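Local coordinates for heme-binding protein A / AI-2 binding protein A (Helicobacter pylori SS1, PDB 6OFQ) that binds peptides in the periplasm and probably hands them to an ABC transporter for import, as a substrate-binding protein of the family 5 type, at residues D40-M44 with W219-I225; V56-N60 with N524-K528; L357-K361 with A396-I400; I318-I324 with V498-Y502. All blocks are in the same frame, centred on the assembly; numbering follows the deposited sequence.

Contact 1. Residues D40-M44 with W219-I225; sequences DGSSM and WNKDEKI
Two N-H groups of 219-225 converge on one oxygen of Asp40. The backbone N of Asp222 donates to Asp40 OD2 over 2.8 Å, nearly straight at 173° but arriving from above the carboxylate plane. The indole NE1 of Trp219 reaches the same OD2 from the syn side at 3.0 Å, close to both the carboxylate and ring planes, with the two planes steeply inclined to each other. Asp40 CG lies anti to the backbone N (chi1 -163°), which carries the carboxylate across to the turn; the short, doubly accepting aspartate suits this place, and the two donors fix its rotation.

Water completes the polar side. One molecule sits between Asp40 OD1 and Asn220 O, where it can donate to either; a second accepts from Asp40 N and donates to Asp222 OD1. That second bridge ties together residues whose carboxylates come within 3.9 Å (Asp40 OD2 to Asp222 OD1), where the like charges are probably eased by the N-H donors.

The apolar part lies over the indole. Met44, bent at chi2 (-71°), sets its CE above one face of Trp219, 4.0 Å from the centroid of the six-membered ring, a CH-pi contact; its sulfur, farther above that face, makes a Met-aromatic contact. The flexible thioether also meets Ile225 end to end, CE to CD1 at 3.7 Å, while Gly41 O borders the ring edge at CZ2.

Asp40, in the loop after strand 32-37, thus binds the turn of the hairpin 214-220/224-229 of the same mixed sheet; where Glu223 and Lys224 both face Asn220 the hairpin has a classic beta bulge.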
loop_
_atom_site.group_PDB
_atom_site.type_symbol
_atom_site.label_atom_id
_atom_site.label_comp_id
_atom_site.label_asym_id
_atom_site.label_seq_id
_atom_site.Cartn_x
_atom_site.Cartn_y
_atom_site.Cartn_z
ATOM N N ASP A 40 -0.490 8.976 11.219
ATOM C CA ASP A 40 -1.380 7.968 11.808
ATOM C C ASP A 40 -2.169 7.212 10.733
ATOM O O ASP A 40 -2.330 7.660 9.635
ATOM C CB ASP A 40 -2.343 8.675 12.755
ATOM C CG ASP A 40 -3.048 7.767 13.741
ATOM O OD1 ASP A 40 -2.665 6.589 13.913
ATOM O OD2 ASP A 40 -4.032 8.302 14.330
ATOM N N GLY A 41 -2.638 6.043 11.152
ATOM C CA GLY A 41 -3.665 5.351 10.359
ATOM C C GLY A 41 -4.959 6.146 10.291
ATOM O O GLY A 41 -5.219 7.053 11.105
ATOM N N SER A 42 -5.801 5.767 9.331
ATOM C CA SER A 42 -7.058 6.433 9.062
ATOM C C SER A 42 -8.275 5.569 9.403
ATOM O O SER A 42 -9.398 6.096 9.429
ATOM C CB SER A 42 -7.109 6.878 7.586
ATOM O OG SER A 42 -6.203 7.954 7.345
ATOM N N SER A 43 -8.082 4.293 9.707
ATOM C CA SER A 43 -9.211 3.413 10.027
ATOM C C SER A 43 -8.602 2.185 10.716
ATOM O O SER A 43 -7.391 1.869 10.507
ATOM C CB SER A 43 -9.993 3.011 8.774
ATOM O OG SER A 43 -11.191 2.284 9.134
ATOM N N MET A 44 -9.462 1.421 11.385
ATOM C CA MET A 44 -9.175 0.075 11.823
ATOM C C MET A 44 -9.913 -1.006 10.989
ATOM O O MET A 44 -9.789 -2.172 11.320
ATOM C CB MET A 44 -9.492 -0.096 13.315
ATOM C CG MET A 44 -8.521 0.728 14.143
ATOM S SD MET A 44 -6.841 0.073 14.150
ATOM C CE MET A 44 -5.965 1.553 14.649
ATOM N N TRP A 219 -6.423 3.390 20.604
ATOM C CA TRP A 219 -6.050 4.265 19.505
ATOM C C TRP A 219 -6.284 5.712 19.921
ATOM O O TRP A 219 -7.435 6.142 20.053
ATOM C CB TRP A 219 -6.856 3.911 18.266
ATOM C CG TRP A 219 -6.624 4.762 17.018
ATOM C CD1 TRP A 219 -5.514 5.575 16.750
ATOM C CD2 TRP A 219 -7.431 4.795 15.864
ATOM N NE1 TRP A 219 -5.650 6.125 15.512
ATOM C CE2 TRP A 219 -6.803 5.632 14.930
ATOM C CE3 TRP A 219 -8.633 4.143 15.507
ATOM C CZ2 TRP A 219 -7.324 5.818 13.646
ATOM C CZ3 TRP A 219 -9.150 4.371 14.241
ATOM C CH2 TRP A 219 -8.548 5.234 13.360
ATOM N N ASN A 220 -5.226 6.474 20.159
ATOM C CA ASN A 220 -5.346 7.913 20.359
ATOM C C ASN A 220 -4.897 8.545 19.066
ATOM O O ASN A 220 -3.726 8.445 18.646
ATOM C CB ASN A 220 -4.465 8.413 21.499
ATOM C CG ASN A 220 -4.877 7.908 22.883
ATOM O OD1 ASN A 220 -5.993 7.459 23.065
ATOM N ND2 ASN A 220 -3.969 7.970 23.840
ATOM N N LYS A 221 -5.831 9.224 18.427
ATOM C CA LYS A 221 -5.650 9.793 17.113
ATOM C C LYS A 221 -4.411 10.676 17.066
ATOM O O LYS A 221 -4.179 11.465 17.990
ATOM C CB LYS A 221 -6.912 10.592 16.762
ATOM C CG LYS A 221 -7.118 10.931 15.299
ATOM C CD LYS A 221 -8.128 12.063 15.186
ATOM C CE LYS A 221 -7.846 12.911 13.955
ATOM N NZ LYS A 221 -9.132 13.280 13.315
ATOM N N ASP A 222 -3.587 10.496 16.033
ATOM C CA ASP A 222 -2.397 11.303 15.777
ATOM C C ASP A 222 -1.354 11.198 16.877
ATOM O O ASP A 222 -0.414 12.003 16.946
ATOM C CB ASP A 222 -2.773 12.777 15.434
ATOM C CG ASP A 222 -3.693 12.863 14.253
ATOM O OD1 ASP A 222 -3.519 12.039 13.345
ATOM O OD2 ASP A 222 -4.630 13.702 14.223
ATOM N N GLU A 223 -1.462 10.215 17.779
ATOM C CA GLU A 223 -0.536 10.044 18.881
ATOM C C GLU A 223 0.029 8.626 18.971
ATOM O O GLU A 223 1.211 8.391 18.727
ATOM C CB GLU A 223 -1.229 10.473 20.175
ATOM C CG GLU A 223 -0.492 10.395 21.500
ATOM C CD GLU A 223 -1.528 10.415 22.636
ATOM O OE1 GLU A 223 -1.512 9.438 23.441
ATOM O OE2 GLU A 223 -2.365 11.377 22.635
ATOM N N LYS A 224 -0.810 7.658 19.325
ATOM C CA LYS A 224 -0.322 6.287 19.441
ATOM C C LYS A 224 -1.456 5.281 19.352
ATOM O O LYS A 224 -2.620 5.574 19.677
ATOM C CB LYS A 224 0.433 6.033 20.758
ATOM C CG LYS A 224 -0.419 6.135 22.015
ATOM C CD LYS A 224 0.346 6.035 23.320
ATOM C CE LYS A 224 -0.563 6.073 24.528
ATOM N NZ LYS A 224 0.365 6.052 25.696
ATOM N N ILE A 225 -1.092 4.074 18.873
ATOM C CA ILE A 225 -1.909 2.866 18.956
ATOM C C ILE A 225 -1.144 1.860 19.798
ATOM O O ILE A 225 0.098 1.677 19.633
ATOM C CB ILE A 225 -2.100 2.321 17.530
ATOM C CG1 ILE A 225 -2.988 3.305 16.761
ATOM C CG2 ILE A 225 -2.670 0.908 17.574
ATOM C CD1 ILE A 225 -2.764 3.204 15.258
HETATM O O HOH W 1 -2.320 6.781 16.655
HETATM O O HOH W 2 -1.274 11.737 11.732
#

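Contact 2. Residues V56-N60 with N524-K528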
loop_
_atom_site.group_PDB
_atom_site.type_symbol
_atom_site.label_atom_id
_atom_site.label_comp_id
_atom_site.label_asym_id
_atom_site.label_seq_id
_atom_site.Cartn_x
_atom_site.Cartn_y
_atom_site.Cartn_z
ATOM N N VAL A 56 -0.180 -0.535 9.142
ATOM C CA VAL A 56 0.687 -0.889 10.255
ATOM C C VAL A 56 -0.098 -1.556 11.383
ATOM O O VAL A 56 0.294 -2.639 11.850
ATOM C CB VAL A 56 1.434 0.358 10.780
ATOM C CG1 VAL A 56 2.233 -0.022 12.033
ATOM C CG2 VAL A 56 2.331 0.981 9.718
ATOM N N ALA A 57 -1.192 -0.954 11.804
ATOM C CA ALA A 57 -2.003 -1.590 12.843
ATOM C C ALA A 57 -2.841 -2.779 12.353
ATOM O O ALA A 57 -2.763 -3.873 12.932
ATOM C CB ALA A 57 -2.909 -0.590 13.549
ATOM N N THR A 58 -3.547 -2.571 11.245
ATOM C CA THR A 58 -4.523 -3.592 10.866
ATOM C C THR A 58 -3.869 -4.901 10.433
ATOM O O THR A 58 -4.389 -5.985 10.668
ATOM C CB THR A 58 -5.478 -3.080 9.781
ATOM O OG1 THR A 58 -4.729 -2.855 8.582
ATOM C CG2 THR A 58 -6.218 -1.856 10.157
ATOM N N GLY A 59 -2.677 -4.818 9.834
ATOM C CA GLY A 59 -1.959 -6.014 9.420
ATOM C C GLY A 59 -1.547 -6.925 10.554
ATOM O O GLY A 59 -1.287 -8.118 10.347
ATOM N N ASN A 60 -1.426 -6.385 11.763
ATOM C CA ASN A 60 -1.120 -7.174 12.930
ATOM C C ASN A 60 -2.387 -7.762 13.633
ATOM O O ASN A 60 -2.238 -8.720 14.389
ATOM C CB ASN A 60 -0.391 -6.254 13.913
ATOM C CG ASN A 60 1.061 -6.062 13.544
ATOM O OD1 ASN A 60 1.849 -6.975 13.728
ATOM N ND2 ASN A 60 1.416 -4.887 13.026
ATOM N N ASN A 524 5.361 -4.608 7.978
ATOM C CA ASN A 524 5.103 -4.090 9.327
ATOM C C ASN A 524 4.237 -4.950 10.189
ATOM O O ASN A 524 3.593 -4.474 11.121
ATOM C CB ASN A 524 4.625 -2.642 9.266
ATOM C CG ASN A 524 5.704 -1.742 8.677
ATOM O OD1 ASN A 524 6.864 -1.805 9.069
ATOM N ND2 ASN A 524 5.338 -0.956 7.662
ATOM N N ARG A 525 4.228 -6.246 9.892
ATOM C CA ARG A 525 3.771 -7.264 10.838
ATOM C C ARG A 525 4.910 -7.501 11.822
ATOM O O ARG A 525 6.084 -7.614 11.416
ATOM C CB ARG A 525 3.484 -8.560 10.092
ATOM C CG ARG A 525 2.212 -8.438 9.277
ATOM C CD ARG A 525 1.982 -9.647 8.395
ATOM N NE ARG A 525 3.011 -9.748 7.365
ATOM C CZ ARG A 525 3.292 -10.843 6.720
ATOM N NH1 ARG A 525 2.706 -11.982 7.016
ATOM N NH2 ARG A 525 4.181 -10.780 5.739
ATOM N N PHE A 526 4.613 -7.481 13.125
ATOM C CA PHE A 526 5.638 -7.547 14.164
ATOM C C PHE A 526 5.757 -8.909 14.807
ATOM O O PHE A 526 6.505 -9.047 15.752
ATOM C CB PHE A 526 5.351 -6.480 15.252
ATOM C CG PHE A 526 5.300 -5.089 14.694
ATOM C CD1 PHE A 526 6.383 -4.526 14.016
ATOM C CD2 PHE A 526 4.153 -4.340 14.806
ATOM C CE1 PHE A 526 6.307 -3.290 13.385
ATOM C CE2 PHE A 526 4.098 -3.066 14.245
ATOM C CZ PHE A 526 5.169 -2.532 13.556
ATOM N N PHE A 527 5.015 -9.935 14.384
ATOM C CA PHE A 527 5.052 -11.246 15.011
ATOM C C PHE A 527 6.406 -11.917 15.082
ATOM O O PHE A 527 6.561 -12.789 15.945
ATOM C CB PHE A 527 3.918 -12.160 14.512
ATOM C CG PHE A 527 3.893 -12.569 13.045
ATOM C CD1 PHE A 527 4.542 -11.926 11.985
ATOM C CD2 PHE A 527 3.060 -13.616 12.726
ATOM C CE1 PHE A 527 4.389 -12.341 10.648
ATOM C CE2 PHE A 527 2.868 -14.021 11.417
ATOM C CZ PHE A 527 3.539 -13.399 10.377
ATOM N N LYS A 528 7.344 -11.603 14.180
ATOM C CA LYS A 528 8.685 -12.238 14.164
ATOM C C LYS A 528 9.721 -11.359 14.823
ATOM O O LYS A 528 10.876 -11.724 14.927
ATOM C CB LYS A 528 9.142 -12.624 12.753
ATOM C CG LYS A 528 8.097 -13.337 11.924
ATOM C CD LYS A 528 7.563 -14.586 12.623
ATOM C CE LYS A 528 6.509 -15.284 11.766
ATOM N NZ LYS A 528 5.912 -16.455 12.428
HETATM O O HOH W 3 2.272 -9.685 13.230
#
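Asn60 of helix 52-61 grips the loop 524-528: its side-chain amide pairs with the loop backbone and so joins the C-terminal region to the mixed sheet containing strands 32-37 and 214-220. The tight part is polar. Asn60 OD1 accepts from Phe526 N at 2.9 Å, in the carbonyl plane and on a lone pair, while ND2 donates to Asn524 O, also 2.9 Å away but tilted from the amide plane. Asparagine suits the place because one short, flat group offers both an acceptor and a donor to the peptide backbone. Its amide lies almost parallel to the Phe526 ring (planes 11° apart), with ND2 3.3 Å from CD2.

Packing is looser on the apolar side: Val56 CG1 stands at the edge of the Phe526 ring, 4.2 Å from CZ, and the ring continues toward Phe35, Leu33 and Val243 of the sheet. The aliphatic part of Arg525 lies against the Gly59 carbonyl (CG to O 3.7 Å), while the guanidinium turns away to Ser522, Val521 and Phe68. A water fills in beside the amide, donating to Asn60 OD1 and accepting from Phe527 N. The second ND2 proton goes back into the helix, to Val56 O at 2.8 Å.

Contact 3. Residues L357-K361 with A396-I400; sequences LKKAK and AKIGI
A single methyl, CG2 of Ile398, serves as the meeting point for three side chains of helix 357-366. Ala360 CB and Lys361 CG each come to 3.9 Å from it, and Leu357 CD2 lies slightly farther off at 4.1 Å. The isoleucine carries its CG1 branch in the crowded position between the backbone N and the carbonyl carbon (chi1 71°); this leaves CG2 anti to the carbonyl carbon and directed at the helix. A beta-branched residue suits the site, since the CG2 branch packs on Ala360 CB while CG1 leads off in another direction from CB. Alanine in turn allows the close approach, its methyl directed toward the turn.

The turn itself is the end of helix 386-396. Ala396 to Gly399 form a type I beta turn, and Gly399, with positive phi (85°), is the C-prime residue of a Schellman motif: its N binds Ala396 O, and Ile400 N returns to Leu395 O. A side chain at these backbone angles would collide with the carbonyl oxygen of Ile398, which accounts for glycine here. From here the chain enters strand 400-407, which runs parallel to its neighbour 373-380, the strand following helix 357-366, in a beta-alpha-beta crossover with helix 386-396 as the connection.

Toward solvent the packing passes to lysines. The extended chain of Lys361 runs past the turn so that CE lies 3.2 Å from Lys397 O, and the aliphatic part of Lys397 brings CD to within 4.2 Å of Leu357 CD1. On the buried side, Ala317 of helix 308-317 touches both Ala360 and Ile398.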
loop_
_atom_site.group_PDB
_atom_site.type_symbol
_atom_site.label_atom_id
_atom_site.label_comp_id
_atom_site.label_asym_id
_atom_site.label_seq_id
_atom_site.Cartn_x
_atom_site.Cartn_y
_atom_site.Cartn_z
ATOM N N LEU A 357 16.257 20.634 -21.210
ATOM C CA LEU A 357 15.468 21.828 -21.093
ATOM C C LEU A 357 15.060 22.420 -22.430
ATOM O O LEU A 357 13.951 22.934 -22.526
ATOM C CB LEU A 357 16.220 22.905 -20.300
ATOM C CG LEU A 357 16.255 22.609 -18.816
ATOM C CD1 LEU A 357 16.901 23.819 -18.133
ATOM C CD2 LEU A 357 14.840 22.521 -18.264
ATOM N N LYS A 358 15.991 22.444 -23.398
ATOM C CA LYS A 358 15.654 22.957 -24.743
ATOM C C LYS A 358 14.498 22.156 -25.337
ATOM O O LYS A 358 13.535 22.768 -25.796
ATOM C CB LYS A 358 16.811 22.968 -25.743
ATOM C CG LYS A 358 17.678 24.172 -25.415
ATOM C CD LYS A 358 18.969 24.237 -26.219
ATOM C CE LYS A 358 19.847 25.382 -25.724
ATOM N NZ LYS A 358 21.213 25.244 -26.300
ATOM N N LYS A 359 14.581 20.838 -25.214
ATOM C CA LYS A 359 13.462 20.021 -25.731
ATOM C C LYS A 359 12.166 20.323 -24.979
ATOM O O LYS A 359 11.084 20.382 -25.556
ATOM C CB LYS A 359 13.851 18.555 -25.615
ATOM C CG LYS A 359 12.851 17.613 -26.242
ATOM C CD LYS A 359 13.425 16.209 -26.174
ATOM C CE LYS A 359 12.390 15.235 -26.701
ATOM N NZ LYS A 359 12.525 14.923 -28.146
ATOM N N ALA A 360 12.230 20.511 -23.664
ATOM C CA ALA A 360 11.039 20.772 -22.895
ATOM C C ALA A 360 10.366 22.050 -23.332
ATOM O O ALA A 360 9.149 22.134 -23.478
ATOM C CB ALA A 360 11.312 20.824 -21.396
ATOM N N LYS A 361 11.196 23.073 -23.458
ATOM C CA LYS A 361 10.632 24.327 -23.908
ATOM C C LYS A 361 10.000 24.236 -25.301
ATOM O O LYS A 361 8.964 24.852 -25.498
ATOM C CB LYS A 361 11.739 25.402 -23.906
ATOM C CG LYS A 361 12.249 25.874 -22.564
ATOM C CD LYS A 361 13.557 26.671 -22.667
ATOM C CE LYS A 361 13.811 27.315 -21.309
ATOM N NZ LYS A 361 15.142 27.988 -21.391
ATOM N N ALA A 396 9.634 26.050 -13.243
ATOM C CA ALA A 396 9.741 27.471 -13.554
ATOM C C ALA A 396 10.755 27.719 -14.669
ATOM O O ALA A 396 10.491 28.721 -15.361
ATOM C CB ALA A 396 10.222 28.206 -12.320
ATOM N N LYS A 397 11.717 26.844 -14.885
ATOM C CA LYS A 397 12.673 26.982 -15.975
ATOM C C LYS A 397 12.039 26.915 -17.348
ATOM O O LYS A 397 12.644 27.367 -18.306
ATOM C CB LYS A 397 13.834 26.021 -15.849
ATOM C CG LYS A 397 14.622 26.291 -14.600
ATOM C CD LYS A 397 15.772 25.330 -14.356
ATOM C CE LYS A 397 16.539 25.884 -13.156
ATOM N NZ LYS A 397 17.465 24.795 -12.753
ATOM N N ILE A 398 10.860 26.308 -17.458
ATOM C CA ILE A 398 10.144 26.282 -18.723
ATOM C C ILE A 398 8.878 27.135 -18.695
ATOM O O ILE A 398 7.970 27.016 -19.511
ATOM C CB ILE A 398 9.914 24.800 -19.146
ATOM C CG1 ILE A 398 8.873 24.079 -18.256
ATOM C CG2 ILE A 398 11.229 24.079 -19.278
ATOM C CD1 ILE A 398 8.397 22.772 -18.892
ATOM N N GLY A 399 8.755 28.012 -17.694
ATOM C CA GLY A 399 7.648 28.968 -17.599
ATOM C C GLY A 399 6.373 28.459 -16.942
ATOM O O GLY A 399 5.324 29.075 -17.012
ATOM N N ILE A 400 6.471 27.331 -16.236
ATOM C CA ILE A 400 5.308 26.795 -15.528
ATOM C C ILE A 400 5.474 27.302 -14.063
ATOM O O ILE A 400 6.413 26.844 -13.400
ATOM C CB ILE A 400 5.191 25.253 -15.626
ATOM C CG1 ILE A 400 4.877 24.844 -17.071
ATOM C CG2 ILE A 400 4.098 24.762 -14.691
ATOM C CD1 ILE A 400 5.137 23.364 -17.298
#

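Contact 4. Residues I318-I324 with V498-Y502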
loop_
_atom_site.group_PDB
_atom_site.type_symbol
_atom_site.label_atom_id
_atom_site.label_comp_id
_atom_site.label_asym_id
_atom_site.label_seq_id
_atom_site.Cartn_x
_atom_site.Cartn_y
_atom_site.Cartn_z
ATOM N N ILE A 318 12.494 17.891 -15.595
ATOM C CA ILE A 318 12.850 17.512 -14.222
ATOM C C ILE A 318 14.035 16.581 -14.242
ATOM O O ILE A 318 14.020 15.505 -14.845
ATOM C CB ILE A 318 11.667 16.825 -13.518
ATOM C CG1 ILE A 318 10.543 17.833 -13.328
ATOM C CG2 ILE A 318 12.039 16.226 -12.160
ATOM C CD1 ILE A 318 9.168 17.264 -13.142
ATOM N N ASN A 319 15.157 17.064 -13.696
ATOM C CA ASN A 319 16.351 16.245 -13.667
ATOM C C ASN A 319 16.371 15.204 -12.574
ATOM O O ASN A 319 16.575 15.500 -11.399
ATOM C CB ASN A 319 17.582 17.156 -13.581
ATOM C CG ASN A 319 18.876 16.383 -13.549
ATOM O OD1 ASN A 319 18.955 15.176 -13.383
ATOM N ND2 ASN A 319 19.967 17.131 -13.810
ATOM N N VAL A 320 15.922 14.003 -12.898
ATOM C CA VAL A 320 15.697 12.985 -11.869
ATOM C C VAL A 320 16.994 12.542 -11.206
ATOM O O VAL A 320 16.997 12.249 -10.006
ATOM C CB VAL A 320 14.850 11.782 -12.400
ATOM C CG1 VAL A 320 14.847 10.647 -11.387
ATOM C CG2 VAL A 320 13.448 12.253 -12.730
ATOM N N ASP A 321 18.107 12.483 -11.941
ATOM C CA ASP A 321 19.381 12.155 -11.282
ATOM C C ASP A 321 19.685 13.166 -10.139
ATOM O O ASP A 321 20.083 12.827 -9.021
ATOM C CB ASP A 321 20.561 12.098 -12.241
ATOM C CG ASP A 321 20.497 10.943 -13.209
ATOM O OD1 ASP A 321 19.955 9.864 -12.910
ATOM O OD2 ASP A 321 21.117 11.060 -14.281
ATOM N N ASP A 322 19.456 14.443 -10.397
ATOM C CA ASP A 322 19.645 15.488 -9.385
ATOM C C ASP A 322 18.635 15.396 -8.257
ATOM O O ASP A 322 18.920 15.552 -7.070
ATOM C CB ASP A 322 19.575 16.845 -10.073
ATOM C CG ASP A 322 20.091 17.956 -9.207
ATOM O OD1 ASP A 322 21.246 17.792 -8.759
ATOM O OD2 ASP A 322 19.425 18.998 -9.113
ATOM N N TYR A 323 17.384 15.086 -8.621
ATOM C CA TYR A 323 16.362 14.871 -7.624
ATOM C C TYR A 323 16.734 13.756 -6.646
ATOM O O TYR A 323 16.530 13.916 -5.421
ATOM C CB TYR A 323 15.030 14.596 -8.333
ATOM C CG TYR A 323 13.816 14.425 -7.446
ATOM C CD1 TYR A 323 13.059 15.480 -7.074
ATOM C CD2 TYR A 323 13.372 13.194 -7.035
ATOM C CE1 TYR A 323 11.983 15.356 -6.226
ATOM C CE2 TYR A 323 12.242 13.049 -6.273
ATOM C CZ TYR A 323 11.532 14.121 -5.851
ATOM O OH TYR A 323 10.436 13.958 -5.028
ATOM N N ILE A 324 17.206 12.639 -7.145
ATOM C CA ILE A 324 17.642 11.565 -6.306
ATOM C C ILE A 324 18.776 11.968 -5.351
ATOM O O ILE A 324 18.755 11.575 -4.199
ATOM C CB ILE A 324 17.879 10.297 -7.118
ATOM C CG1 ILE A 324 16.475 9.826 -7.582
ATOM C CG2 ILE A 324 18.725 9.248 -6.390
ATOM C CD1 ILE A 324 16.614 8.719 -8.599
ATOM N N VAL A 498 5.011 11.765 -14.124
ATOM C CA VAL A 498 6.452 11.876 -14.159
ATOM C C VAL A 498 7.024 10.808 -13.209
ATOM O O VAL A 498 6.926 10.953 -11.973
ATOM C CB VAL A 498 6.962 13.224 -13.696
ATOM C CG1 VAL A 498 8.446 13.267 -13.900
ATOM C CG2 VAL A 498 6.296 14.385 -14.427
ATOM N N PRO A 499 7.660 9.759 -13.710
ATOM C CA PRO A 499 8.348 8.791 -12.827
ATOM C C PRO A 499 9.499 9.481 -12.098
ATOM O O PRO A 499 10.243 10.270 -12.708
ATOM C CB PRO A 499 8.879 7.723 -13.763
ATOM C CG PRO A 499 8.759 8.253 -15.113
ATOM C CD PRO A 499 7.801 9.384 -15.136
ATOM N N LEU A 500 9.640 9.232 -10.793
ATOM C CA LEU A 500 10.764 9.879 -10.069
ATOM C C LEU A 500 11.722 8.782 -9.583
ATOM O O LEU A 500 12.842 8.620 -10.117
ATOM C CB LEU A 500 10.228 10.732 -8.920
ATOM C CG LEU A 500 9.429 11.950 -9.363
ATOM C CD1 LEU A 500 8.796 12.541 -8.152
ATOM C CD2 LEU A 500 10.324 12.954 -10.058
ATOM N N ALA A 501 11.317 7.972 -8.608
ATOM C CA ALA A 501 12.290 7.060 -7.989
ATOM C C ALA A 501 11.681 5.754 -7.543
ATOM O O ALA A 501 10.500 5.647 -7.237
ATOM C CB ALA A 501 12.881 7.722 -6.761
ATOM N N TYR A 502 12.523 4.714 -7.470
ATOM C CA TYR A 502 12.321 3.527 -6.662
ATOM C C TYR A 502 13.116 3.773 -5.379
ATOM O O TYR A 502 14.323 3.462 -5.402
ATOM C CB TYR A 502 12.786 2.260 -7.378
ATOM C CG TYR A 502 12.184 2.092 -8.743
ATOM C CD1 TYR A 502 10.804 2.103 -8.924
ATOM C CD2 TYR A 502 13.004 1.958 -9.856
ATOM C CE1 TYR A 502 10.304 1.968 -10.209
ATOM C CE2 TYR A 502 12.518 1.861 -11.153
ATOM C CZ TYR A 502 11.137 1.898 -11.323
ATOM O OH TYR A 502 10.676 1.861 -12.600
#
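Helix 320-324 lies over strand 498-502 with the short axes 8.5 Å apart at closest approach and 39° between their directions, the backbones coming nearest at Val320 and Leu500. Leu500 makes the largest single contribution. Its branched end lies by the Tyr323 ring: CD2 stands above one face, offset toward the rim, while CD1 approaches the phenol end, 3.9 Å from CZ. Tyr323 CG is anti to the backbone N (chi1 -177°), which swings the long ring down beside the leucine; its aromatic surface suits a layer between helix and sheet, and Phe390 meets it edge-to-face.

Val320 crosses Leu500 at about a right angle and sets its two methyls against successive carbonyl oxygens of the strand. Its CG1 presses to 3.1 Å from Leu500 O, a tight spot, while CG2 rests 3.8 Å from Pro499 O. A short branched side chain fits this close approach.

Here the strand has a classic beta bulge, in which Leu500 and Ala501 both face Ser294 of strand 292-298. This is helix-on-sheet packing of an alpha/beta lobe, with helix 320-328 covering the mixed sheet to which strand 497-510 belongs. Asn319 is the N-cap of that helix: its OD1 accepts from Asp322 N at 3.1 Å, the donor standing above the carbonyl plane.

The ends of the contact hold smaller apolar pairs. Before the helix, Ile318 brings CD1 to 4.1 Å from Val498 CG1; it also meets Leu500 and residues of helix 386-396. Farther along, Ile324 CG1 lies 4.2 Å from Ala501 CB, small Ala501 offering just its methyl to the isoleucine.

In the fold
The contacts fall into two groups. Contacts 1 and 2, with centres 14 Å apart, touch through Met44 and Ile225 against Ala57 and pack at the mixed sheet of strands 214-220, 224-229, 242-247 and 32-37; a segment of each comes between the two of the other. Contacts 3 and 4, 16 Å apart without touching, belong to the other mixed sheet, that of strands 373-380, 400-407 and 497-510; both segments of contact 3 fall between those of contact 4. Contact 2 lies on the opposite side of the chain's centre from both. Because residues 524-528 return to helix 52-61, the sequence enclosing contacts 3 and 4 begins and ends in one region, consistent with the lobed build of periplasmic binding proteins.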